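PDB 7B04: nitrite oxidoreductase subunit A from Kuenenia stuttgartiensis, which belongs to the molybdopterin oxidoreductase family and contains a molybdenum atom, two MD1 ligands and an iron/sulfur cluster. Local coordinates for residues 380-385 against 827-832; 384-389 against 478-483; 1028-1033 against 1051-1056. All coordinates share one frame; numbering follows the deposited sequence.

In the fold
From the N terminus, the chain leaves helix 374-378 and passes through 380-389, which serves two contacts in turn. Interaction 2 pairs 384-389 with 478-483, closing a loop of 88 residues in a three-stranded antiparallel sheet. Interaction 1 joins 380-385 to 827-832 and closes a much longer loop that starts from the same stretch and takes in strand 475-480 of interaction 2; the two share Pro384 and Leu385, and Leu481 and Tyr831 pack where they meet. Interaction 3 follows later, closing a short loop between 1051-1056 and the end of helix 1027-1033. It lies on the opposite side of the chain's centre, with centres about 52 Å from interaction 1 and about 58 Å from interaction 2.

Interaction 1: 380-385 against 827-832; sequences FTDFPL and RLQAYN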
loop_
_atom_site.group_PDB
_atom_site.type_symbol
_atom_site.label_atom_id
_atom_site.label_comp_id
_atom_site.label_asym_id
_atom_site.label_seq_id
_atom_site.Cartn_x
_atom_site.Cartn_y
_atom_site.Cartn_z
ATOM N N PHE B 380 -30.012 -19.491 -22.142
ATOM C CA PHE B 380 -28.679 -19.025 -21.761
ATOM C C PHE B 380 -27.756 -20.044 -21.094
ATOM O O PHE B 380 -26.600 -19.719 -20.805
ATOM C CB PHE B 380 -28.806 -17.848 -20.789
ATOM C CG PHE B 380 -29.565 -16.670 -21.330
ATOM C CD1 PHE B 380 -29.455 -16.297 -22.655
ATOM C CD2 PHE B 380 -30.389 -15.927 -20.495
ATOM C CE1 PHE B 380 -30.148 -15.204 -23.140
ATOM C CE2 PHE B 380 -31.088 -14.839 -20.977
ATOM C CZ PHE B 380 -30.973 -14.480 -22.301
ATOM N N THR B 381 -28.215 -21.269 -20.851
ATOM C CA THR B 381 -27.428 -22.215 -20.071
ATOM C C THR B 381 -27.448 -23.583 -20.738
ATOM O O THR B 381 -28.402 -23.934 -21.439
ATOM C CB THR B 381 -27.941 -22.300 -18.624
ATOM O OG1 THR B 381 -28.209 -20.977 -18.140
ATOM C CG2 THR B 381 -26.890 -22.926 -17.727
ATOM N N ASP B 382 -26.394 -24.367 -20.493
ATOM C CA ASP B 382 -26.286 -25.698 -21.073
ATOM C C ASP B 382 -27.044 -26.772 -20.295
ATOM O O ASP B 382 -27.061 -27.923 -20.742
ATOM C CB ASP B 382 -24.813 -26.095 -21.251
ATOM C CG ASP B 382 -24.107 -26.400 -19.944
ATOM O OD1 ASP B 382 -24.639 -26.073 -18.863
ATOM O OD2 ASP B 382 -22.998 -26.975 -20.006
ATOM N N PHE B 383 -27.635 -26.444 -19.143
ATOM C CA PHE B 383 -28.321 -27.466 -18.353
ATOM C C PHE B 383 -29.408 -28.199 -19.135
ATOM O O PHE B 383 -29.491 -29.433 -19.004
ATOM C CB PHE B 383 -28.935 -26.854 -17.086
ATOM C CG PHE B 383 -27.969 -26.682 -15.951
ATOM C CD1 PHE B 383 -27.453 -27.778 -15.280
ATOM C CD2 PHE B 383 -27.608 -25.417 -15.527
ATOM C CE1 PHE B 383 -26.574 -27.611 -14.225
ATOM C CE2 PHE B 383 -26.732 -25.241 -14.478
ATOM C CZ PHE B 383 -26.215 -26.339 -13.825
ATOM N N PRO B 384 -30.255 -27.543 -19.942
ATOM C CA PRO B 384 -31.261 -28.303 -20.699
ATOM C C PRO B 384 -30.664 -29.229 -21.743
ATOM O O PRO B 384 -31.330 -30.193 -22.139
ATOM C CB PRO B 384 -32.116 -27.206 -21.350
ATOM C CG PRO B 384 -31.230 -26.014 -21.396
ATOM C CD PRO B 384 -30.428 -26.090 -20.137
ATOM N N LEU B 385 -29.452 -28.957 -22.222
ATOM C CA LEU B 385 -28.847 -29.784 -23.258
ATOM C C LEU B 385 -28.608 -31.204 -22.737
ATOM O O LEU B 385 -28.188 -31.397 -21.597
ATOM C CB LEU B 385 -27.537 -29.142 -23.733
ATOM C CG LEU B 385 -27.681 -28.038 -24.791
ATOM C CD1 LEU B 385 -28.249 -26.747 -24.206
ATOM C CD2 LEU B 385 -26.350 -27.773 -25.475
ATOM N N ARG B 827 -23.702 -20.953 -24.734
ATOM C CA ARG B 827 -24.391 -20.892 -23.457
ATOM C C ARG B 827 -23.375 -21.014 -22.336
ATOM O O ARG B 827 -22.241 -21.454 -22.539
ATOM C CB ARG B 827 -25.432 -22.004 -23.329
ATOM C CG ARG B 827 -26.638 -21.836 -24.218
ATOM C CD ARG B 827 -27.373 -23.154 -24.350
ATOM N NE ARG B 827 -28.656 -22.985 -25.018
ATOM C CZ ARG B 827 -29.815 -22.886 -24.379
ATOM N NH1 ARG B 827 -30.934 -22.733 -25.064
ATOM N NH2 ARG B 827 -29.854 -22.936 -23.055
ATOM N N LEU B 828 -23.791 -20.583 -21.155
ATOM C CA LEU B 828 -22.907 -20.721 -19.988
ATOM C C LEU B 828 -22.759 -22.221 -19.785
ATOM O O LEU B 828 -23.779 -22.856 -19.687
ATOM C CB LEU B 828 -23.621 -20.084 -18.797
ATOM C CG LEU B 828 -23.903 -18.593 -18.916
ATOM C CD1 LEU B 828 -24.725 -18.112 -17.747
ATOM C CD2 LEU B 828 -22.615 -17.805 -19.002
ATOM N N GLN B 829 -21.544 -22.729 -19.613
ATOM C CA GLN B 829 -21.385 -24.195 -19.518
ATOM C C GLN B 829 -20.967 -24.665 -18.127
ATOM O O GLN B 829 -20.024 -24.145 -17.582
ATOM C CB GLN B 829 -20.399 -24.671 -20.580
ATOM C CG GLN B 829 -20.598 -24.016 -21.928
ATOM C CD GLN B 829 -20.258 -24.920 -23.084
ATOM O OE1 GLN B 829 -20.748 -24.761 -24.189
ATOM N NE2 GLN B 829 -19.413 -25.890 -22.837
ATOM N N ALA B 830 -21.702 -25.633 -17.597
ATOM C CA ALA B 830 -21.380 -26.309 -16.325
ATOM C C ALA B 830 -20.721 -27.650 -16.626
ATOM O O ALA B 830 -20.445 -28.365 -15.683
ATOM C CB ALA B 830 -22.621 -26.451 -15.503
ATOM N N TYR B 831 -20.576 -27.985 -17.906
ATOM C CA TYR B 831 -20.045 -29.284 -18.381
ATOM C C TYR B 831 -19.120 -29.053 -19.573
ATOM O O TYR B 831 -19.396 -28.149 -20.338
ATOM C CB TYR B 831 -21.206 -30.164 -18.841
ATOM C CG TYR B 831 -20.848 -31.621 -18.941
ATOM C CD1 TYR B 831 -20.605 -32.361 -17.804
ATOM C CD2 TYR B 831 -20.716 -32.245 -20.161
ATOM C CE1 TYR B 831 -20.248 -33.691 -17.871
ATOM C CE2 TYR B 831 -20.350 -33.573 -20.243
ATOM C CZ TYR B 831 -20.122 -34.297 -19.095
ATOM O OH TYR B 831 -19.742 -35.594 -19.151
ATOM N N ASN B 832 -18.052 -29.841 -19.701
ATOM C CA ASN B 832 -17.120 -29.720 -20.854
ATOM C C ASN B 832 -16.904 -31.122 -21.444
ATOM O O ASN B 832 -16.396 -31.963 -20.727
ATOM C CB ASN B 832 -15.858 -28.942 -20.469
ATOM C CG ASN B 832 -16.062 -27.447 -20.345
ATOM O OD1 ASN B 832 -16.368 -26.934 -19.285
ATOM N ND2 ASN B 832 -15.874 -26.722 -21.423
#
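The carboxylate of Asp382 is gripped by two successive backbone N-H groups of the facing loop: Ala830 N donates to OD2 of Asp382 at 3.0 Å, and Tyr831 N adds a weak bond to the same oxygen. Ala830 N also reaches OD1 weakly, so its hydrogen is shared between the two oxygens. It meets OD2 on the syn side but 33° out of the carboxylate plane. A long, weak ion pair with Arg394 gives OD2 one more partner. This clasp extends an isolated beta bridge between Thr381 and Leu828, the point where two loops distant in sequence run side by side. Leu828 N donates to Phe380 O at 3.0 Å in a nearly straight bond, and Asp382 N returns one to Leu828 O at 3.1 Å. Just past the bridge, Asp382 begins a type I turn, closed by Leu385 N on Asp382 O. With CG set between its own backbone N and carbonyl carbon (chi1 72°), Asp382 brings its carboxylate onto the N-H groups of Ala830 and Tyr831.

At the other end Arg827, extended from CG to NE, lies against the backbone of Thr381. Phe380 N sits over one face of its guanidinium and Leu385 CD1 over the opposite face, while Thr381 O comes to the edge. The modelled separation of that last pair is too short to be trusted, but NH2 of Arg827 is also hydrogen-bonded to Lys378 O. Helix 481-488 and helix 544-548 pack against the same region, where Phe383 CZ touches Ala830 CB at 4.0 Å.

Interaction 2: 384-389 against 478-483; sequences PLLIRT and VMTLLE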
loop_
_atom_site.group_PDB
_atom_site.type_symbol
_atom_site.label_atom_id
_atom_site.label_comp_id
_atom_site.label_asym_id
_atom_site.label_seq_id
_atom_site.Cartn_x
_atom_site.Cartn_y
_atom_site.Cartn_z
ATOM N N PRO B 384 -30.255 -27.543 -19.942
ATOM C CA PRO B 384 -31.261 -28.303 -20.699
ATOM C C PRO B 384 -30.664 -29.229 -21.743
ATOM O O PRO B 384 -31.330 -30.193 -22.139
ATOM C CB PRO B 384 -32.116 -27.206 -21.350
ATOM C CG PRO B 384 -31.230 -26.014 -21.396
ATOM C CD PRO B 384 -30.428 -26.090 -20.137
ATOM N N LEU B 385 -29.452 -28.957 -22.222
ATOM C CA LEU B 385 -28.847 -29.784 -23.258
ATOM C C LEU B 385 -28.608 -31.204 -22.737
ATOM O O LEU B 385 -28.188 -31.397 -21.597
ATOM C CB LEU B 385 -27.537 -29.142 -23.733
ATOM C CG LEU B 385 -27.681 -28.038 -24.791
ATOM C CD1 LEU B 385 -28.249 -26.747 -24.206
ATOM C CD2 LEU B 385 -26.350 -27.773 -25.475
ATOM N N LEU B 386 -28.952 -32.189 -23.572
ATOM C CA LEU B 386 -28.889 -33.642 -23.259
ATOM C C LEU B 386 -27.474 -34.204 -23.434
ATOM O O LEU B 386 -26.822 -33.836 -24.411
ATOM C CB LEU B 386 -29.890 -34.356 -24.168
ATOM C CG LEU B 386 -31.361 -34.151 -23.812
ATOM C CD1 LEU B 386 -32.203 -35.328 -24.247
ATOM C CD2 LEU B 386 -31.528 -33.953 -22.329
ATOM N N ILE B 387 -27.060 -35.110 -22.540
ATOM C CA ILE B 387 -25.691 -35.707 -22.581
ATOM C C ILE B 387 -25.767 -37.214 -22.792
ATOM O O ILE B 387 -26.451 -37.878 -22.034
ATOM C CB ILE B 387 -24.888 -35.427 -21.301
ATOM C CG1 ILE B 387 -25.185 -34.053 -20.710
ATOM C CG2 ILE B 387 -23.410 -35.595 -21.562
ATOM C CD1 ILE B 387 -24.014 -33.136 -20.775
ATOM N N ARG B 388 -25.013 -37.698 -23.773
ATOM C CA ARG B 388 -24.904 -39.131 -24.117
ATOM C C ARG B 388 -24.093 -39.843 -23.040
ATOM O O ARG B 388 -23.138 -39.296 -22.532
ATOM C CB ARG B 388 -24.246 -39.278 -25.486
ATOM C CG ARG B 388 -24.064 -40.707 -25.950
ATOM C CD ARG B 388 -24.249 -40.695 -27.443
ATOM N NE ARG B 388 -23.276 -41.496 -28.153
ATOM C CZ ARG B 388 -23.325 -41.722 -29.444
ATOM N NH1 ARG B 388 -22.399 -42.450 -30.027
ATOM N NH2 ARG B 388 -24.302 -41.216 -30.159
ATOM N N THR B 389 -24.468 -41.073 -22.761
ATOM C CA THR B 389 -23.818 -41.893 -21.732
ATOM C C THR B 389 -22.651 -42.742 -22.249
ATOM O O THR B 389 -21.769 -43.090 -21.455
ATOM C CB THR B 389 -24.844 -42.813 -21.040
ATOM O OG1 THR B 389 -25.975 -42.042 -20.621
ATOM C CG2 THR B 389 -24.242 -43.480 -19.793
ATOM N N VAL B 478 -29.927 -41.003 -22.895
ATOM C CA VAL B 478 -29.535 -39.604 -22.792
ATOM C C VAL B 478 -30.372 -38.936 -21.707
ATOM O O VAL B 478 -31.574 -39.201 -21.579
ATOM C CB VAL B 478 -29.680 -38.868 -24.145
ATOM C CG1 VAL B 478 -29.008 -39.661 -25.257
ATOM C CG2 VAL B 478 -31.139 -38.623 -24.492
ATOM N N MET B 479 -29.727 -38.098 -20.896
ATOM C CA MET B 479 -30.407 -37.397 -19.813
ATOM C C MET B 479 -29.881 -35.972 -19.717
ATOM O O MET B 479 -28.815 -35.644 -20.245
ATOM C CB MET B 479 -30.246 -38.118 -18.473
ATOM C CG MET B 479 -28.818 -38.427 -18.124
ATOM S SD MET B 479 -28.687 -39.392 -16.617
ATOM C CE MET B 479 -27.040 -40.036 -16.840
ATOM N N THR B 480 -30.631 -35.132 -19.008
ATOM C CA THR B 480 -30.273 -33.725 -18.902
ATOM C C THR B 480 -29.040 -33.537 -18.026
ATOM O O THR B 480 -28.800 -34.292 -17.079
ATOM C CB THR B 480 -31.437 -32.909 -18.336
ATOM O OG1 THR B 480 -31.636 -33.234 -16.957
ATOM C CG2 THR B 480 -32.724 -33.191 -19.097
ATOM N N LEU B 481 -28.246 -32.516 -18.366
ATOM C CA LEU B 481 -27.110 -32.152 -17.524
ATOM C C LEU B 481 -27.555 -31.885 -16.094
ATOM O O LEU B 481 -26.847 -32.226 -15.139
ATOM C CB LEU B 481 -26.391 -30.927 -18.094
ATOM C CG LEU B 481 -25.208 -30.440 -17.253
ATOM C CD1 LEU B 481 -24.131 -31.515 -17.143
ATOM C CD2 LEU B 481 -24.636 -29.144 -17.809
ATOM N N LEU B 482 -28.736 -31.286 -15.928
ATOM C CA LEU B 482 -29.261 -31.055 -14.588
ATOM C C LEU B 482 -29.538 -32.374 -13.878
ATOM O O LEU B 482 -29.238 -32.520 -12.686
ATOM C CB LEU B 482 -30.527 -30.204 -14.668
ATOM C CG LEU B 482 -30.882 -29.355 -13.449
ATOM C CD1 LEU B 482 -31.626 -28.103 -13.881
ATOM C CD2 LEU B 482 -31.714 -30.153 -12.464
ATOM N N GLU B 483 -30.117 -33.347 -14.589
ATOM C CA GLU B 483 -30.252 -34.682 -14.018
ATOM C C GLU B 483 -28.890 -35.262 -13.661
ATOM O O GLU B 483 -28.718 -35.829 -12.577
ATOM C CB GLU B 483 -31.004 -35.608 -14.975
ATOM C CG GLU B 483 -32.519 -35.444 -14.933
ATOM C CD GLU B 483 -33.135 -35.931 -13.633
ATOM O OE1 GLU B 483 -32.594 -36.881 -13.031
ATOM O OE2 GLU B 483 -34.163 -35.357 -13.212
#
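The flat groups that meet here are the peptide units of Ile387 and Met479, which join edge to edge through N-H and C=O; neither segment has an aromatic ring. Ile387 N donates to Met479 O at 2.9 Å, tilted 24° from the carbonyl plane, and Leu386 CA lies beside the same oxygen. The return bond, from Met479 N to Ile387 O, is weak at 3.5 Å. Together they make Ile387 and Met479 an antiparallel hydrogen-bonded pair, with Leu386-Thr480 and Arg388-Val478 as the non-hydrogen-bonded pairs before and after it.

Leu386 divides its two methyls between neighbours: CD1 touches Val478 CG2, the side chains crossing at about a right angle, while CD2 rests on Thr480 CG2 at 3.5 Å. Phe466 of the third strand packs against both Leu386 and Val478. This is a three-stranded antiparallel sheet with 475-480 in the centre, and that central strand runs directly into helix 481-488. Thr480 is the N-cap. Its chi1 of 70° sets OG1 between the backbone N and the carbonyl carbon, where it accepts from Glu483 N at 2.8 Å, and OG1 is also hydrogen-bonded to Leu462 O. The same rotation leaves CG2 for Leu386. Past the cap, Leu481 N gives a weak bond to Leu385 O. Ile387 and Met479 point to the same face of the sheet, and on that side Ile387 CD1 meets Leu481 CD1 at 4.0 Å.

Interaction 3: 1028-1033 against 1051-1056; sequences KTVQAH and FRYGSQ
Segment 1028-1033, the end of helix 1027-1033, lies beside the irregular chain of 1051-1056 without direct backbone bonding; the closest CA atoms are those of Val1030 and Tyr1053, 6.5 Å apart. A water spans the gap, donating to Thr1029 OG1 and to Arg1052 O, each at 2.9 Å. From the last turn of the helix, His1033 holds its ring out with CG anti to the backbone N (chi1 177°). Arg1052 bends at chi3 and donates from NE to His1033 NE2 at 3.0 Å in a nearly straight bond. The imidazole nitrogen lies in the guanidinium plane, whereas the donor stands 27° out of the ring plane. Arg1052 CB covers a face of the same ring in a CH-pi contact.

The loop is itself tied to a six-stranded sheet, consistent with the C-terminal barrel domain of this family: Tyr1053 bonds through its backbone to Met1002, and NH1 of Arg1052 forms a salt bridge with Glu1109. The edge of His1033 is turned toward the face of Tyr1053 in an offset edge-to-face pair, planes at 87°. OH of Tyr1053 is hydrogen-bonded to Glu1034, just beyond the helix. Val1030 CG1 reaches the tyrosine edge, 3.8 Å from Tyr1053 CE2.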
loop_
_atom_site.group_PDB
_atom_site.type_symbol
_atom_site.label_atom_id
_atom_site.label_comp_id
_atom_site.label_asym_id
_atom_site.label_seq_id
_atom_site.Cartn_x
_atom_site.Cartn_y
_atom_site.Cartn_z
ATOM N N LYS B 1028 25.359 -10.346 -3.623
ATOM C CA LYS B 1028 26.037 -9.182 -3.060
ATOM C C LYS B 1028 25.323 -8.629 -1.834
ATOM O O LYS B 1028 25.981 -8.121 -0.918
ATOM C CB LYS B 1028 26.181 -8.101 -4.125
ATOM C CG LYS B 1028 27.126 -8.490 -5.240
ATOM C CD LYS B 1028 27.166 -7.441 -6.327
ATOM C CE LYS B 1028 28.062 -7.892 -7.459
ATOM N NZ LYS B 1028 28.058 -6.934 -8.597
ATOM N N THR B 1029 23.990 -8.701 -1.794
ATOM C CA THR B 1029 23.281 -8.229 -0.610
ATOM C C THR B 1029 23.615 -9.097 0.597
ATOM O O THR B 1029 23.758 -8.588 1.714
ATOM C CB THR B 1029 21.772 -8.204 -0.857
ATOM O OG1 THR B 1029 21.314 -9.515 -1.206
ATOM C CG2 THR B 1029 21.432 -7.233 -1.977
ATOM N N VAL B 1030 23.736 -10.409 0.388
ATOM C CA VAL B 1030 24.151 -11.300 1.467
ATOM C C VAL B 1030 25.597 -11.020 1.870
ATOM O O VAL B 1030 25.923 -11.001 3.063
ATOM C CB VAL B 1030 23.942 -12.770 1.058
ATOM C CG1 VAL B 1030 24.531 -13.703 2.103
ATOM C CG2 VAL B 1030 22.460 -13.058 0.864
ATOM N N GLN B 1031 26.486 -10.796 0.892
ATOM C CA GLN B 1031 27.868 -10.455 1.226
ATOM C C GLN B 1031 27.937 -9.179 2.052
ATOM O O GLN B 1031 28.734 -9.080 2.990
ATOM C CB GLN B 1031 28.725 -10.277 -0.031
ATOM C CG GLN B 1031 28.603 -11.325 -1.113
ATOM C CD GLN B 1031 29.606 -11.089 -2.228
ATOM O OE1 GLN B 1031 29.896 -11.985 -3.021
ATOM N NE2 GLN B 1031 30.159 -9.880 -2.277
ATOM N N ALA B 1032 27.115 -8.187 1.708
ATOM C CA ALA B 1032 27.162 -6.904 2.398
ATOM C C ALA B 1032 26.470 -6.973 3.751
ATOM O O ALA B 1032 26.901 -6.313 4.705
ATOM C CB ALA B 1032 26.535 -5.816 1.528
ATOM N N HIS B 1033 25.394 -7.756 3.852
ATOM C CA HIS B 1033 24.713 -7.918 5.132
ATOM C C HIS B 1033 25.643 -8.518 6.180
ATOM O O HIS B 1033 25.461 -8.288 7.380
ATOM C CB HIS B 1033 23.469 -8.790 4.953
ATOM C CG HIS B 1033 22.744 -9.079 6.230
ATOM N ND1 HIS B 1033 22.009 -8.126 6.901
ATOM C CD2 HIS B 1033 22.637 -10.217 6.957
ATOM C CE1 HIS B 1033 21.484 -8.663 7.988
ATOM N NE2 HIS B 1033 21.849 -9.931 8.044
ATOM N N PHE B 1051 15.101 -8.881 2.479
ATOM C CA PHE B 1051 15.301 -10.004 3.385
ATOM C C PHE B 1051 16.772 -10.062 3.767
ATOM O O PHE B 1051 17.640 -9.560 3.041
ATOM C CB PHE B 1051 14.914 -11.357 2.748
ATOM C CG PHE B 1051 13.616 -11.331 2.013
ATOM C CD1 PHE B 1051 13.559 -10.855 0.720
ATOM C CD2 PHE B 1051 12.457 -11.814 2.598
ATOM C CE1 PHE B 1051 12.373 -10.832 0.025
ATOM C CE2 PHE B 1051 11.261 -11.797 1.899
ATOM C CZ PHE B 1051 11.223 -11.303 0.614
ATOM N N ARG B 1052 17.056 -10.704 4.903
ATOM C CA ARG B 1052 18.446 -11.011 5.230
ATOM C C ARG B 1052 18.984 -12.078 4.283
ATOM O O ARG B 1052 20.004 -11.882 3.611
ATOM C CB ARG B 1052 18.569 -11.458 6.690
ATOM C CG ARG B 1052 18.132 -10.410 7.697
ATOM C CD ARG B 1052 18.227 -10.943 9.116
ATOM N NE ARG B 1052 19.609 -11.147 9.538
ATOM C CZ ARG B 1052 19.963 -11.726 10.681
ATOM N NH1 ARG B 1052 19.035 -12.165 11.521
ATOM N NH2 ARG B 1052 21.246 -11.867 10.984
ATOM N N TYR B 1053 18.290 -13.208 4.208
ATOM C CA TYR B 1053 18.589 -14.261 3.252
ATOM C C TYR B 1053 17.291 -14.743 2.620
ATOM O O TYR B 1053 16.217 -14.666 3.225
ATOM C CB TYR B 1053 19.306 -15.458 3.897
ATOM C CG TYR B 1053 20.431 -15.109 4.843
ATOM C CD1 TYR B 1053 20.183 -14.898 6.189
ATOM C CD2 TYR B 1053 21.743 -15.015 4.394
ATOM C CE1 TYR B 1053 21.205 -14.585 7.061
ATOM C CE2 TYR B 1053 22.773 -14.704 5.263
ATOM C CZ TYR B 1053 22.495 -14.491 6.597
ATOM O OH TYR B 1053 23.503 -14.180 7.481
ATOM N N GLY B 1054 17.400 -15.240 1.395
ATOM C CA GLY B 1054 16.270 -15.852 0.724
ATOM C C GLY B 1054 15.211 -14.843 0.318
ATOM O O GLY B 1054 15.349 -13.630 0.472
ATOM N N SER B 1055 14.122 -15.380 -0.220
ATOM C CA SER B 1055 12.994 -14.574 -0.655
ATOM C C SER B 1055 11.711 -15.359 -0.434
ATOM O O SER B 1055 11.731 -16.556 -0.143
ATOM C CB SER B 1055 13.130 -14.164 -2.125
ATOM O OG SER B 1055 11.960 -13.504 -2.571
ATOM N N GLN B 1056 10.585 -14.667 -0.606
ATOM C CA GLN B 1056 9.289 -15.332 -0.591
ATOM C C GLN B 1056 9.142 -16.308 -1.748
ATOM O O GLN B 1056 8.198 -17.106 -1.750
ATOM C CB GLN B 1056 8.164 -14.294 -0.631
ATOM C CG GLN B 1056 7.767 -13.868 -2.034
ATOM C CD GLN B 1056 8.698 -12.824 -2.614
ATOM O OE1 GLN B 1056 9.758 -12.538 -2.057
ATOM N NE2 GLN B 1056 8.313 -12.256 -3.749
HETATM O O HOH W 1 20.275 -9.964 1.427
#